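Local coordinates for protein RNA methyltransferase, TrmH family (Porphyromonas gingivalis, PDB 2I6D) that probably binds RNA and transfers a methyl group to it, as other TrmH-family methyltransferases of the knotted SPOUT class do, at residues S59-D63 against A64-E68; E38-F42 against Y43-M47. All blocks are in the same frame, centred on the assembly; numbering follows the deposited sequence. Where two conformers were deposited one is given.

How the contacts relate
Both contacts are local turns in the region assigned to the MRM3-like substrate-binding domain, and their centres lie about 10 Å apart. Contact 2 comes first along the chain, between helix 33-39 and strand 45-51; contact 1 follows helix 52-56 and leads into strand 65-69. These two strands are parallel neighbours in a mixed four-stranded sheet, so the contacts mark two entries into adjacent strands from the same end. They touch directly: a salt bridge joins Asp63 OD2 to Arg44 NH1 at 3.0 Å, and Ala64 packs on Cys45. The family's methylase region is separate in sequence, and RNA recognition by this domain remains an inference.

Contact 1: residues S59-D63 against A64-E68; sequences STPHD and AEVVE
Pro61 sets one side of its ring against Ala64 and Val66, its CB edge meeting the alanine methyl and its CD edge a methyl of the valine. The first overlap is the closer: Pro61 CB stands 3.7 Å from Ala64 CB, and the neighbouring ring carbon CG comes within 4.1 Å of the same methyl. At the far end of the ring, Pro61 CD approaches Val66 CG2 at 4.2 Å, the two side chains meeting at a slant. Thr60 extends this apolar strip with its methyl rather than its hydroxyl, as Thr60 CG2 lies 4.0 Å from Val66 CG2 and the two side chains cross at about a right angle. Val66 CG2 therefore serves both residues. It is placed there by a first torsion that sets CG1 opposite the backbone N (chi1 177°) and leaves CG2 beside that nitrogen, directed back at the incoming loop.

The chain reverses through a type II beta turn from Pro61 to Ala64. His62 and Asp63 occupy its corner, and Asp63 has the positive phi (61°) expected of the third position in such a turn. This folds the first and fourth residues together, which is why the proline and alanine side chains meet. The Asp63 side chain leaves the turn on another course, and its carboxylate forms a salt bridge through OD2 with Arg44, a charge pair at the protein surface.

Beyond the turn, Glu65 and Val67 hydrogen-bond through their backbones to strand 45-51, joining strand 65-69 to the mixed sheet, of which it is an outermost strand within this chain. Pro61 also packs on Cys45 and Leu48 of that neighbouring strand, while Val66 touches Leu55 of helix 52-56, so the turn closes the connection from this helix to the sheet edge.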
loop_
_atom_site.group_PDB
_atom_site.type_symbol
_atom_site.label_atom_id
_atom_site.label_comp_id
_atom_site.label_asym_id
_atom_site.label_seq_id
_atom_site.Cartn_x
_atom_site.Cartn_y
_atom_site.Cartn_z
ATOM N N SER A 59 18.765 13.609 6.216
ATOM C CA SER A 59 20.009 13.597 5.446
ATOM C C SER A 59 19.676 13.960 4.022
ATOM O O SER A 59 18.762 13.390 3.423
ATOM C CB SER A 59 20.804 12.284 5.542
ATOM O OG SER A 59 19.957 11.166 5.675
ATOM N N THR A 60 20.372 14.974 3.525
ATOM C CA THR A 60 20.155 15.506 2.200
ATOM C C THR A 60 20.223 14.358 1.207
ATOM O O THR A 60 21.188 13.584 1.216
ATOM C CB THR A 60 21.212 16.568 1.851
ATOM O OG1 THR A 60 21.637 17.234 3.050
ATOM C CG2 THR A 60 20.655 17.590 0.870
ATOM N N PRO A 61 19.181 14.219 0.366
ATOM C CA PRO A 61 19.152 13.142 -0.622
ATOM C C PRO A 61 20.253 13.346 -1.653
ATOM O O PRO A 61 20.532 14.484 -2.046
ATOM C CB PRO A 61 17.790 13.316 -1.304
ATOM C CG PRO A 61 17.006 14.254 -0.440
ATOM C CD PRO A 61 17.997 15.089 0.287
ATOM N N HIS A 62 20.883 12.254 -2.064
ATOM C CA HIS A 62 21.893 12.362 -3.105
ATOM C C HIS A 62 21.234 12.678 -4.451
ATOM O O HIS A 62 20.270 12.028 -4.889
ATOM C CB HIS A 62 22.800 11.125 -3.167
ATOM C CG HIS A 62 24.131 11.314 -2.498
ATOM N ND1 HIS A 62 24.383 10.914 -1.202
ATOM C CD2 HIS A 62 25.287 11.857 -2.953
ATOM C CE1 HIS A 62 25.635 11.202 -0.889
ATOM N NE2 HIS A 62 26.205 11.774 -1.934
ATOM N N ASP A 63 21.734 13.737 -5.081
ATOM C CA ASP A 63 21.263 14.133 -6.411
ATOM C C ASP A 63 19.776 14.495 -6.499
ATOM O O ASP A 63 19.082 14.096 -7.431
ATOM C CB ASP A 63 21.599 13.040 -7.441
ATOM C CG ASP A 63 21.592 13.565 -8.864
ATOM O OD1 ASP A 63 22.159 14.656 -9.095
ATOM O OD2 ASP A 63 21.003 12.899 -9.737
ATOM N N ALA A 64 19.288 15.255 -5.528
ATOM C CA ALA A 64 17.931 15.768 -5.599
ATOM C C ALA A 64 17.962 17.285 -5.707
ATOM O O ALA A 64 18.920 17.925 -5.290
ATOM C CB ALA A 64 17.105 15.324 -4.384
ATOM N N GLU A 65 16.922 17.852 -6.295
ATOM C CA GLU A 65 16.702 19.279 -6.180
ATOM C C GLU A 65 16.090 19.617 -4.808
ATOM O O GLU A 65 14.954 19.221 -4.498
ATOM C CB GLU A 65 15.814 19.775 -7.300
ATOM C CG GLU A 65 15.599 21.254 -7.244
ATOM C CD GLU A 65 15.485 21.856 -8.611
ATOM O OE1 GLU A 65 15.876 23.032 -8.749
ATOM O OE2 GLU A 65 15.010 21.146 -9.535
ATOM N N VAL A 66 16.860 20.342 -4.001
ATOM C CA VAL A 66 16.470 20.700 -2.652
ATOM C C VAL A 66 16.204 22.196 -2.593
ATOM O O VAL A 66 17.067 23.001 -2.974
ATOM C CB VAL A 66 17.566 20.301 -1.638
ATOM C CG1 VAL A 66 17.185 20.739 -0.235
ATOM C CG2 VAL A 66 17.791 18.790 -1.686
ATOM N N VAL A 67 15.002 22.572 -2.162
ATOM C CA VAL A 67 14.625 23.997 -2.130
ATOM C C VAL A 67 14.303 24.331 -0.701
ATOM O O VAL A 67 13.390 23.746 -0.140
ATOM C CB VAL A 67 13.393 24.343 -3.019
ATOM C CG1 VAL A 67 13.131 25.854 -3.012
ATOM C CG2 VAL A 67 13.574 23.855 -4.476
ATOM N N GLU A 68 15.060 25.244 -0.101
ATOM C CA GLU A 68 14.738 25.693 1.245
ATOM C C GLU A 68 13.784 26.868 1.121
ATOM O O GLU A 68 14.104 27.852 0.456
ATOM C CB GLU A 68 15.998 26.104 2.026
ATOM C CG GLU A 68 15.721 26.672 3.430
ATOM C CD GLU A 68 16.902 27.474 3.999
ATOM O OE1 GLU A 68 17.959 26.862 4.256
ATOM O OE2 GLU A 68 16.769 28.710 4.205
#

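Contact 2: residues E38-F42 against Y43-M47; sequences EMLPF and YRCRM
The backbone curls from helix 33-39 into an extended path, with Phe42 N hydrogen-bonded to Met39 O at 2.9 Å and Tyr43 already extended. At this bend the Tyr43 ring is held between two groups. Over one face lies the carbonyl oxygen of Phe42; over the opposite face, in the conformer described, comes the terminal methyl of the selenomethionine at Met39, a CH-pi contact in which CE stands 4.1 Å from the ring centroid and 26° off its normal. That methyl is nearest the ring's rim, 3.7 Å from Tyr43 CE2. The selenomethionine runs out extended through CG and SE, then bends at its last torsion (chi3 65°), which brings CE over the ring. Met39 O meets the same ring in its plane, 3.4 Å from Tyr43 CD2. Beyond the ring, the phenol hydroxyl hydrogen-bonds to the carbonyl of Leu154, tying the turn to a more distant loop.

A second apolar touch links Leu40 to Cys45, where Leu40 CD2 rests 3.8 Å from Cys45 CB, and both side chains pack on Phe91 of strand 87-92. Along the outgoing segment, Arg44 NH2 donates to Cys45 O at 3.0 Å, approaching from above the carbonyl plane in a bent bond (137° at the hydrogen).

The arrangement is a helix-to-strand connection leading into the mixed sheet of the MRM3-like domain, followed by a classic beta bulge in which Arg46 and Met47 both face Val90 on the antiparallel neighbour.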
loop_
_atom_site.group_PDB
_atom_site.type_symbol
_atom_site.label_atom_id
_atom_site.label_comp_id
_atom_site.label_asym_id
_atom_site.label_seq_id
_atom_site.Cartn_x
_atom_site.Cartn_y
_atom_site.Cartn_z
ATOM N N GLU A 38 11.128 8.464 7.011
ATOM C CA GLU A 38 11.113 7.024 6.917
ATOM C C GLU A 38 11.277 6.458 5.517
ATOM O O GLU A 38 11.845 5.359 5.362
ATOM C CB GLU A 38 9.873 6.429 7.552
ATOM C CG GLU A 38 10.087 4.945 7.819
ATOM C CD GLU A 38 9.487 4.488 9.097
ATOM O OE1 GLU A 38 8.708 5.270 9.696
ATOM O OE2 GLU A 38 9.819 3.344 9.502
HETATM N N MSE A 39 10.799 7.173 4.505
HETATM C CA MSE A 39 10.800 6.611 3.159
HETATM C C MSE A 39 12.042 7.002 2.317
HETATM O O MSE A 39 12.343 6.358 1.304
HETATM C CB MSE A 39 9.494 6.969 2.440
HETATM C CG MSE A 39 8.220 6.485 3.138
HETATM SE SE MSE A 39 6.587 7.137 2.202
HETATM C CE MSE A 39 6.793 6.196 0.483
ATOM N N LEU A 40 12.772 8.030 2.750
ATOM C CA LEU A 40 14.016 8.433 2.046
ATOM C C LEU A 40 15.000 7.298 1.733
ATOM O O LEU A 40 15.531 7.241 0.628
ATOM C CB LEU A 40 14.743 9.596 2.770
ATOM C CG LEU A 40 14.252 10.998 2.425
ATOM C CD1 LEU A 40 14.734 12.026 3.472
ATOM C CD2 LEU A 40 14.655 11.421 1.000
ATOM N N PRO A 41 15.295 6.422 2.715
ATOM C CA PRO A 41 16.251 5.338 2.433
ATOM C C PRO A 41 15.765 4.310 1.417
ATOM O O PRO A 41 16.554 3.455 0.976
ATOM C CB PRO A 41 16.421 4.647 3.791
ATOM C CG PRO A 41 15.955 5.655 4.804
ATOM C CD PRO A 41 14.838 6.395 4.114
ATOM N N PHE A 42 14.493 4.356 1.046
ATOM C CA PHE A 42 13.914 3.256 0.249
ATOM C C PHE A 42 13.394 3.658 -1.136
ATOM O O PHE A 42 12.939 2.804 -1.921
ATOM C CB PHE A 42 12.801 2.593 1.042
ATOM C CG PHE A 42 13.276 1.997 2.328
ATOM C CD1 PHE A 42 13.953 0.784 2.337
ATOM C CD2 PHE A 42 13.088 2.679 3.526
ATOM C CE1 PHE A 42 14.425 0.244 3.540
ATOM C CE2 PHE A 42 13.539 2.137 4.734
ATOM C CZ PHE A 42 14.212 0.920 4.738
ATOM N N TYR A 43 13.410 4.951 -1.408
ATOM C CA TYR A 43 12.863 5.519 -2.637
ATOM C C TYR A 43 13.842 6.532 -3.140
ATOM O O TYR A 43 14.597 7.097 -2.358
ATOM C CB TYR A 43 11.495 6.197 -2.396
ATOM C CG TYR A 43 10.437 5.180 -2.128
ATOM C CD1 TYR A 43 9.662 4.659 -3.174
ATOM C CD2 TYR A 43 10.253 4.683 -0.835
ATOM C CE1 TYR A 43 8.715 3.694 -2.927
ATOM C CE2 TYR A 43 9.331 3.689 -0.577
ATOM C CZ TYR A 43 8.551 3.210 -1.625
ATOM O OH TYR A 43 7.620 2.233 -1.365
ATOM N N ARG A 44 13.822 6.743 -4.450
ATOM C CA ARG A 44 14.747 7.652 -5.092
ATOM C C ARG A 44 14.142 9.040 -5.039
ATOM O O ARG A 44 13.150 9.306 -5.703
ATOM C CB ARG A 44 14.932 7.237 -6.543
ATOM C CG ARG A 44 16.315 7.474 -7.103
ATOM C CD ARG A 44 16.616 8.934 -7.226
ATOM N NE ARG A 44 17.878 9.159 -7.932
ATOM C CZ ARG A 44 18.398 10.362 -8.172
ATOM N NH1 ARG A 44 19.561 10.463 -8.840
ATOM N NH2 ARG A 44 17.759 11.464 -7.759
ATOM N N CYS A 45 14.762 9.928 -4.276
ATOM C CA CYS A 45 14.245 11.286 -4.137
ATOM C C CYS A 45 14.729 12.208 -5.281
ATOM O O CYS A 45 15.929 12.317 -5.536
ATOM C CB CYS A 45 14.604 11.848 -2.762
ATOM S SG CYS A 45 13.946 13.519 -2.531
ATOM N N ARG A 46 13.769 12.840 -5.956
ATOM C CA ARG A 46 13.956 13.739 -7.098
ATOM C C ARG A 46 14.010 15.205 -6.632
ATOM O O ARG A 46 14.716 16.044 -7.190
ATOM C CB ARG A 46 12.725 13.528 -8.000
ATOM C CG ARG A 46 12.707 14.165 -9.384
ATOM C CD ARG A 46 11.565 13.532 -10.196
ATOM N NE ARG A 46 11.119 14.353 -11.314
ATOM C CZ ARG A 46 10.288 13.942 -12.271
ATOM N NH1 ARG A 46 9.947 14.765 -13.257
ATOM N NH2 ARG A 46 9.806 12.709 -12.254
HETATM N N MSE A 47 13.183 15.504 -5.631
HETATM C CA MSE A 47 12.993 16.866 -5.164
HETATM C C MSE A 47 12.593 16.849 -3.690
HETATM O O MSE A 47 11.844 15.973 -3.256
HETATM C CB MSE A 47 11.917 17.546 -6.007
HETATM C CG MSE A 47 11.425 18.862 -5.460
HETATM SE SE MSE A 47 10.356 19.853 -6.805
HETATM C CE MSE A 47 11.800 20.892 -7.584
#